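Local coordinates for protein predicted component of a thermophile-specific DNA repair system, contains a RAMP domain (Methanopyrus kandleri, PDB 4N0L) that probably binds CRISPR RNA as the RAMP-domain subunit Csm3 of a type III-A antiviral defence complex, and carries a bound zinc ion, at residues A[14-19]-A[222-227]; A[20-25]-A[216-221]. All coordinates share one frame; numbering follows the deposited sequence.

How the interactions relate
Near the N terminus, strand 7-16 runs within the central antiparallel sheet; beyond it the chain passes through 17-19 and enters the short strand 20-21. About two hundred residues later the chain returns in the opposite direction, through strand 217-218 and then strand 223-231. Interaction 1 (14-19 with 222-227) closes the larger loop within the sheet, and interaction 2 (20-25 with 216-221) is nested inside that loop as a small two-stranded extension. Their centres lie about 12 Å apart. The two contacts meet where L16 O and G221 N form a probable backbone hydrogen bond and where L16 packs on V218, joining the sheet to its extension.

Interaction 1: A[14-19]-A[222-227]; sequences IRLRTG and SRFGLE
The carbonyl O of I14 is gripped twice from the opposite strand: F224 N donates a hydrogen bond to I14 O at 2.9 Å, in the carbonyl plane, and R223 CA, 3.1 Å from I14 O, adds a CA-H...O contact. In return I14 N reaches F224 O at 2.7 Å in a nearly straight bond (170°), completing an antiparallel hydrogen-bonded pair. S222 O is held in a similar way, taking L16 N at 3.1 Å while R15 CA approaches it from the same strand. On the face shared by I14 and F224 the side chains are apolar. L16 CD1 meets the rim of the F224 ring at CE1, 3.5 Å away and near the ring plane, and the I14 side chain crosses that of L226 at about a right angle, CG1 meeting CD1. V268 backs I14 and L16 from strand 268-278. The other face carries R15 and R223. R15 is extended from CG to NE, with CG anti to the backbone N (chi1 -179°), which lays its CD over one face of the R223 guanidinium, offset toward the rim and 3.7 Å from NH2; the two guanidinium planes are turned 66° apart. A water accepts from both R15 NE and R223 NH2, in the plane of the R15 group, and probably eases the meeting of like charges. R223 NH1 also forms a salt bridge with E13. Strand 7-16 thus lies between 223-231 and 268-278, the strand arrangement at the heart of the antiparallel sheet in an RRM-like RAMP domain.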
ATOM      1  N   ILE A  14       5.558  -6.609  10.772  1.00 20.10           N
ATOM      2  CA  ILE A  14       6.236  -5.326  10.824  1.00 21.37           C
ATOM      3  C   ILE A  14       7.093  -5.248  12.081  1.00 24.02           C
ATOM      4  O   ILE A  14       6.586  -5.410  13.188  1.00 20.60           O
ATOM      5  CB  ILE A  14       5.239  -4.152  10.824  1.00 23.60           C
ATOM      6  CG1 ILE A  14       4.304  -4.234   9.615  1.00 22.16           C
ATOM      7  CG2 ILE A  14       5.983  -2.820  10.868  1.00 19.17           C
ATOM      8  CD1 ILE A  14       3.122  -3.294   9.703  1.00 21.04           C
ATOM      9  N   ARG A  15       8.389  -5.017  11.912  1.00 25.39           N
ATOM     10  CA  ARG A  15       9.261  -4.771  13.055  1.00 24.37           C
ATOM     11  C   ARG A  15       9.602  -3.293  13.155  1.00 20.99           C
ATOM     12  O   ARG A  15       9.991  -2.676  12.167  1.00 21.23           O
ATOM     13  CB  ARG A  15      10.549  -5.588  12.965  1.00 29.08           C
ATOM     14  CG  ARG A  15      11.467  -5.363  14.162  1.00 30.19           C
ATOM     15  CD  ARG A  15      12.785  -6.103  14.041  1.00 35.78           C
ATOM     16  NE  ARG A  15      13.667  -5.783  15.159  1.00 39.48           N
ATOM     17  CZ  ARG A  15      14.531  -4.774  15.161  1.00 41.85           C
ATOM     18  NH1 ARG A  15      14.637  -3.986  14.100  1.00 42.99           N
ATOM     19  NH2 ARG A  15      15.292  -4.553  16.225  1.00 44.41           N
ATOM     20  N   LEU A  16       9.434  -2.721  14.344  1.00 25.83           N
ATOM     21  CA  LEU A  16       9.848  -1.343  14.579  1.00 30.61           C
ATOM     22  C   LEU A  16      11.346  -1.259  14.855  1.00 29.06           C
ATOM     23  O   LEU A  16      11.853  -1.930  15.752  1.00 24.17           O
ATOM     24  CB  LEU A  16       9.070  -0.736  15.748  1.00 37.10           C
ATOM     25  CG  LEU A  16       7.583  -0.468  15.513  1.00 41.99           C
ATOM     26  CD1 LEU A  16       6.815  -0.593  16.811  1.00 42.06           C
ATOM     27  CD2 LEU A  16       7.374   0.908  14.898  1.00 44.99           C
ATOM     28  N   ARG A  17      12.049  -0.433  14.085  1.00 32.30           N
ATOM     29  CA  ARG A  17      13.466  -0.185  14.332  1.00 34.58           C
ATOM     30  C   ARG A  17      13.626   0.866  15.422  1.00 31.99           C
ATOM     31  O   ARG A  17      14.667   0.948  16.070  1.00 32.63           O
ATOM     32  CB  ARG A  17      14.186   0.257  13.054  1.00 37.35           C
ATOM     33  CG  ARG A  17      13.945  -0.641  11.855  1.00 42.14           C
ATOM     34  CD  ARG A  17      15.085  -0.554  10.845  1.00 52.15           C
ATOM     35  NE  ARG A  17      15.111   0.722  10.135  1.00 61.88           N
ATOM     36  CZ  ARG A  17      15.830   1.775  10.510  1.00 67.75           C
ATOM     37  NH1 ARG A  17      16.599   1.707  11.590  1.00 67.94           N
ATOM     38  NH2 ARG A  17      15.789   2.895   9.802  1.00 68.62           N
ATOM     39  N   THR A  18      12.591   1.681  15.608  1.00 27.09           N
ATOM     40  CA  THR A  18      12.567   2.659  16.689  1.00 28.38           C
ATOM     41  C   THR A  18      11.285   2.513  17.492  1.00 30.35           C
ATOM     42  O   THR A  18      10.263   2.073  16.968  1.00 32.85           O
ATOM     43  CB  THR A  18      12.667   4.111  16.164  1.00 27.86           C
ATOM     44  OG1 THR A  18      11.572   4.383  15.279  1.00 33.70           O
ATOM     45  CG2 THR A  18      13.980   4.331  15.429  1.00 25.53           C
ATOM     46  N   GLY A  19      11.336   2.887  18.764  1.00 26.80           N
ATOM     47  CA  GLY A  19      10.137   2.898  19.580  1.00 22.57           C
ATOM     48  C   GLY A  19       9.296   4.113  19.250  1.00 24.72           C
ATOM     49  O   GLY A  19       9.793   5.071  18.659  1.00 30.85           O
ATOM     50  N   SER A 222       9.428  -4.207  18.681  1.00 27.77           N
ATOM     51  CA  SER A 222       8.047  -4.684  18.697  1.00 26.11           C
ATOM     52  C   SER A 222       7.631  -5.160  17.314  1.00 27.17           C
ATOM     53  O   SER A 222       8.120  -4.663  16.298  1.00 21.67           O
ATOM     54  CB  SER A 222       7.099  -3.585  19.175  1.00 22.55           C
ATOM     55  OG  SER A 222       7.395  -3.205  20.507  1.00 27.68           O
ATOM     56  N   ARG A 223       6.721  -6.125  17.275  1.00 28.69           N
ATOM     57  CA  ARG A 223       6.358  -6.742  16.012  1.00 24.88           C
ATOM     58  C   ARG A 223       4.848  -6.849  15.855  1.00 25.52           C
ATOM     59  O   ARG A 223       4.141  -7.282  16.767  1.00 25.93           O
ATOM     60  CB  ARG A 223       7.024  -8.112  15.894  1.00 28.25           C
ATOM     61  CG  ARG A 223       8.541  -8.021  15.772  1.00 30.48           C
ATOM     62  CD  ARG A 223       9.216  -9.324  16.135  1.00 40.55           C
ATOM     63  NE  ARG A 223      10.656  -9.165  16.321  1.00 47.55           N
ATOM     64  CZ  ARG A 223      11.572  -9.551  15.440  1.00 47.23           C
ATOM     65  NH1 ARG A 223      11.200 -10.124  14.304  1.00 44.51           N
ATOM     66  NH2 ARG A 223      12.861  -9.370  15.697  1.00 47.96           N
ATOM     67  N   PHE A 224       4.363  -6.429  14.693  1.00 26.71           N
ATOM     68  CA  PHE A 224       2.939  -6.432  14.402  1.00 21.07           C
ATOM     69  C   PHE A 224       2.666  -7.290  13.177  1.00 20.42           C
ATOM     70  O   PHE A 224       3.415  -7.246  12.202  1.00 22.94           O
ATOM     71  CB  PHE A 224       2.427  -5.001  14.198  1.00 22.41           C
ATOM     72  CG  PHE A 224       2.618  -4.112  15.401  1.00 26.54           C
ATOM     73  CD1 PHE A 224       3.861  -3.561  15.690  1.00 25.96           C
ATOM     74  CD2 PHE A 224       1.558  -3.839  16.249  1.00 25.12           C
ATOM     75  CE1 PHE A 224       4.040  -2.754  16.800  1.00 22.18           C
ATOM     76  CE2 PHE A 224       1.731  -3.028  17.362  1.00 30.19           C
ATOM     77  CZ  PHE A 224       2.975  -2.487  17.637  1.00 26.05           C
ATOM     78  N   GLY A 225       1.614  -8.100  13.250  1.00 23.67           N
ATOM     79  CA  GLY A 225       1.256  -8.993  12.164  1.00 23.49           C
ATOM     80  C   GLY A 225       1.028  -8.270  10.853  1.00 23.45           C
ATOM     81  O   GLY A 225       0.362  -7.238  10.817  1.00 24.88           O
ATOM     82  N   LEU A 226       1.596  -8.811   9.789  1.00 24.88           N
ATOM     83  CA  LEU A 226       1.435  -8.257   8.461  1.00 25.72           C
ATOM     84  C   LEU A 226       0.739  -9.247   7.541  1.00 25.06           C
ATOM     85  O   LEU A 226       1.289 -10.271   7.177  1.00 19.97           O
ATOM     86  CB  LEU A 226       2.781  -7.849   7.873  1.00 24.76           C
ATOM     87  CG  LEU A 226       2.724  -7.156   6.517  1.00 24.82           C
ATOM     88  CD1 LEU A 226       2.027  -5.811   6.618  1.00 20.17           C
ATOM     89  CD2 LEU A 226       4.115  -6.987   5.943  1.00 26.19           C
ATOM     90  N   GLU A 227      -0.487  -8.945   7.183  1.00 24.23           N
ATOM     91  CA  GLU A 227      -1.254  -9.330   6.032  0.50 26.68           C
ATOM     92  C   GLU A 227      -1.804  -8.125   4.963  1.00 26.63           C
ATOM     93  O   GLU A 227      -2.578  -7.115   5.077  1.00 25.04           O
ATOM     94  CB  GLU A 227      -2.443 -10.111   6.593  0.50 31.89           C
ATOM     95  CG  GLU A 227      -3.086 -11.035   5.569  0.50 43.32           C
ATOM     96  CD  GLU A 227      -4.312 -11.748   6.102  0.50 52.15           C
ATOM     97  OE1 GLU A 227      -5.375 -11.673   5.447  0.50 52.61           O
ATOM     98  OE2 GLU A 227      -4.208 -12.397   7.164  0.50 55.23           O
TER
HETATM   99  O   HOH W   1      13.551  -7.522  17.675  1.00 33.99           O

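Interaction 2: A[20-25]-A[216-221]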
ATOM      1  N   THR A  20       8.020   4.081  19.622  1.00 22.82           N
ATOM      2  CA  THR A  20       7.128   5.208  19.357  1.00 26.32           C
ATOM      3  C   THR A  20       6.210   5.509  20.532  1.00 24.47           C
ATOM      4  O   THR A  20       5.978   4.659  21.392  1.00 23.81           O
ATOM      5  CB  THR A  20       6.226   4.970  18.114  1.00 26.57           C
ATOM      6  OG1 THR A  20       5.314   3.896  18.377  1.00 26.51           O
ATOM      7  CG2 THR A  20       7.050   4.648  16.875  1.00 26.71           C
ATOM      8  N   ARG A  21       5.693   6.732  20.556  1.00 22.37           N
ATOM      9  CA  ARG A  21       4.580   7.083  21.430  1.00 27.21           C
ATOM     10  C   ARG A  21       3.307   6.398  20.937  1.00 31.45           C
ATOM     11  O   ARG A  21       3.275   5.854  19.834  1.00 31.78           O
ATOM     12  CB  ARG A  21       4.399   8.605  21.479  1.00 28.69           C
ATOM     13  CG  ARG A  21       3.635   9.174  20.282  1.00 39.18           C
ATOM     14  CD  ARG A  21       3.105  10.593  20.508  1.00 45.33           C
ATOM     15  NE  ARG A  21       2.266  10.710  21.698  1.00 50.37           N
ATOM     16  CZ  ARG A  21       2.665  11.224  22.857  1.00 51.31           C
ATOM     17  NH1 ARG A  21       3.904  11.676  22.998  1.00 51.71           N
ATOM     18  NH2 ARG A  21       1.821  11.285  23.878  1.00 47.75           N
ATOM     19  N   ILE A  22       2.268   6.410  21.764  1.00 32.71           N
ATOM     20  CA  ILE A  22       0.981   5.846  21.376  1.00 31.53           C
ATOM     21  C   ILE A  22      -0.038   6.955  21.148  1.00 34.96           C
ATOM     22  O   ILE A  22      -0.399   7.676  22.080  1.00 37.53           O
ATOM     23  CB  ILE A  22       0.449   4.863  22.431  1.00 29.60           C
ATOM     24  CG1 ILE A  22       1.425   3.699  22.609  1.00 28.92           C
ATOM     25  CG2 ILE A  22      -0.923   4.342  22.028  1.00 27.85           C
ATOM     26  CD1 ILE A  22       1.050   2.749  23.726  1.00 28.72           C
ATOM     27  N   GLY A  23      -0.493   7.101  19.906  1.00 34.31           N
ATOM     28  CA  GLY A  23      -1.451   8.141  19.581  1.00 36.14           C
ATOM     29  C   GLY A  23      -0.728   9.455  19.362  1.00 42.40           C
ATOM     30  O   GLY A  23       0.488   9.471  19.165  1.00 42.30           O
ATOM     31  N   THR A  24      -1.467  10.559  19.386  1.00 45.68           N
ATOM     32  CA  THR A  24      -0.853  11.874  19.265  1.00 51.24           C
ATOM     33  C   THR A  24      -1.438  12.770  20.357  1.00 59.09           C
ATOM     34  O   THR A  24      -1.605  12.333  21.496  1.00 62.82           O
ATOM     35  CB  THR A  24      -1.084  12.488  17.866  1.00 52.38           C
ATOM     36  OG1 THR A  24      -1.030  11.460  16.871  1.00 59.59           O
ATOM     37  CG2 THR A  24      -0.029  13.550  17.548  1.00 46.82           C
ATOM     38  N   SER A  25      -1.745  14.016  20.018  1.00 63.77           N
ATOM     39  CA  SER A  25      -2.296  14.961  20.978  1.00 66.14           C
ATOM     40  C   SER A  25      -3.212  15.936  20.256  1.00 71.15           C
ATOM     41  O   SER A  25      -3.115  16.097  19.039  1.00 70.85           O
ATOM     42  CB  SER A  25      -1.179  15.711  21.708  1.00 64.69           C
ATOM     43  OG  SER A  25      -0.606  16.713  20.885  1.00 66.15           O
ATOM     44  N   GLU A 216       2.695   5.618  28.161  1.00 66.02           N
ATOM     45  CA  GLU A 216       3.259   4.349  27.714  1.00 61.55           C
ATOM     46  C   GLU A 216       3.665   4.427  26.250  1.00 56.00           C
ATOM     47  O   GLU A 216       3.050   5.137  25.456  1.00 52.89           O
ATOM     48  CB  GLU A 216       2.265   3.206  27.920  1.00 63.96           C
ATOM     49  CG  GLU A 216       2.084   2.792  29.368  1.00 70.04           C
ATOM     50  CD  GLU A 216       1.150   1.612  29.535  1.00 75.59           C
ATOM     51  OE1 GLU A 216       0.583   1.168  28.519  1.00 74.37           O
ATOM     52  OE2 GLU A 216       0.950   1.152  30.681  1.00 79.73           O
ATOM     53  N   ARG A 217       4.691   3.661  25.904  1.00 50.97           N
ATOM     54  CA  ARG A 217       5.292   3.691  24.581  1.00 40.82           C
ATOM     55  C   ARG A 217       5.378   2.290  23.996  1.00 40.91           C
ATOM     56  O   ARG A 217       5.247   1.303  24.717  1.00 41.22           O
ATOM     57  CB  ARG A 217       6.681   4.310  24.667  1.00 33.16           C
ATOM     58  CG  ARG A 217       6.670   5.780  25.001  1.00 30.86           C
ATOM     59  CD  ARG A 217       8.081   6.306  25.066  1.00 30.97           C
ATOM     60  NE  ARG A 217       8.740   6.261  23.769  1.00 31.15           N
ATOM     61  CZ  ARG A 217       8.575   7.182  22.828  1.00 29.59           C
ATOM     62  NH1 ARG A 217       7.760   8.206  23.045  1.00 25.76           N
ATOM     63  NH2 ARG A 217       9.215   7.075  21.673  1.00 29.29           N
ATOM     64  N   VAL A 218       5.577   2.205  22.687  1.00 39.78           N
ATOM     65  CA  VAL A 218       5.810   0.919  22.041  1.00 34.50           C
ATOM     66  C   VAL A 218       7.316   0.720  21.883  1.00 32.95           C
ATOM     67  O   VAL A 218       7.963   1.475  21.163  1.00 34.12           O
ATOM     68  CB  VAL A 218       5.124   0.839  20.665  1.00 27.61           C
ATOM     69  CG1 VAL A 218       5.297  -0.544  20.066  1.00 28.00           C
ATOM     70  CG2 VAL A 218       3.653   1.180  20.796  1.00 28.19           C
ATOM     71  N   PRO A 219       7.881  -0.287  22.568  1.00 30.77           N
ATOM     72  CA  PRO A 219       9.336  -0.492  22.556  1.00 29.23           C
ATOM     73  C   PRO A 219       9.884  -0.827  21.175  1.00 32.53           C
ATOM     74  O   PRO A 219       9.183  -1.409  20.349  1.00 27.01           O
ATOM     75  CB  PRO A 219       9.540  -1.678  23.507  1.00 25.11           C
ATOM     76  CG  PRO A 219       8.296  -1.746  24.324  1.00 28.77           C
ATOM     77  CD  PRO A 219       7.192  -1.241  23.452  1.00 29.66           C
ATOM     78  N   LYS A 220      11.134  -0.446  20.935  1.00 34.31           N
ATOM     79  CA  LYS A 220      11.837  -0.829  19.720  1.00 33.40           C
ATOM     80  C   LYS A 220      11.949  -2.352  19.665  1.00 31.41           C
ATOM     81  O   LYS A 220      12.167  -2.997  20.688  1.00 32.61           O
ATOM     82  CB  LYS A 220      13.217  -0.164  19.678  1.00 34.25           C
ATOM     83  CG  LYS A 220      14.268  -0.894  18.873  1.00 36.02           C
ATOM     84  CD  LYS A 220      15.606  -0.188  18.967  1.00 42.47           C
ATOM     85  CE  LYS A 220      16.686  -0.966  18.243  1.00 47.57           C
ATOM     86  NZ  LYS A 220      17.941  -0.177  18.106  1.00 49.46           N
ATOM     87  N   GLY A 221      11.776  -2.927  18.479  1.00 30.16           N
ATOM     88  CA  GLY A 221      11.817  -4.370  18.327  1.00 22.65           C
ATOM     89  C   GLY A 221      10.442  -5.010  18.371  1.00 25.48           C
ATOM     90  O   GLY A 221      10.300  -6.211  18.131  1.00 25.04           O
TER
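The R217 guanidinium lies with one face over the T20-R21 peptide: R21 N stands 3.3 Å and T20 C 3.5 Å above its plane, both offset toward the rim. A bend at chi3 (66°) folds the arginine back over the neighbouring strand, and its CB meanwhile sits 3.4 Å from T20 O. At the R21 guanidinium, G23 C lies at the edge, in plane; R21 NH1 stays 5.2 Å from R217 NH1, the like charges near each other but not in contact, although R21 CB does meet R217 NH1. Next to R217 in the chain, V218 N donates to T20 O at 2.8 Å, and T20 N donates to V218 O in a more bent bond (151°). This antiparallel hydrogen-bonded pair forms a short, weakly bonded two-stranded ribbon beyond the end of the RAMP domain's RRM-like sheet. T20 and V218 lie side by side and point the same way. T20 OG1 occupies the crowded position between the backbone N and the carbonyl carbon; from there it donates within its own segment to R21 O (3.2 Å), the donor tilted from the carbonyl plane, and lies alongside V218 CB. I22 crosses V218 at about a right angle, CG1 to CG2 3.8 Å, with P47 of strand 47-48 packing against both. The CD1 tip of I22 extends to E216 O, 3.6 Å away. V218 also packs on F188 of helix 181-191, while the carboxylate of the poorly ordered E216 finds its partner outside the two segments, OE2 hydrogen-bonding T195 OG1.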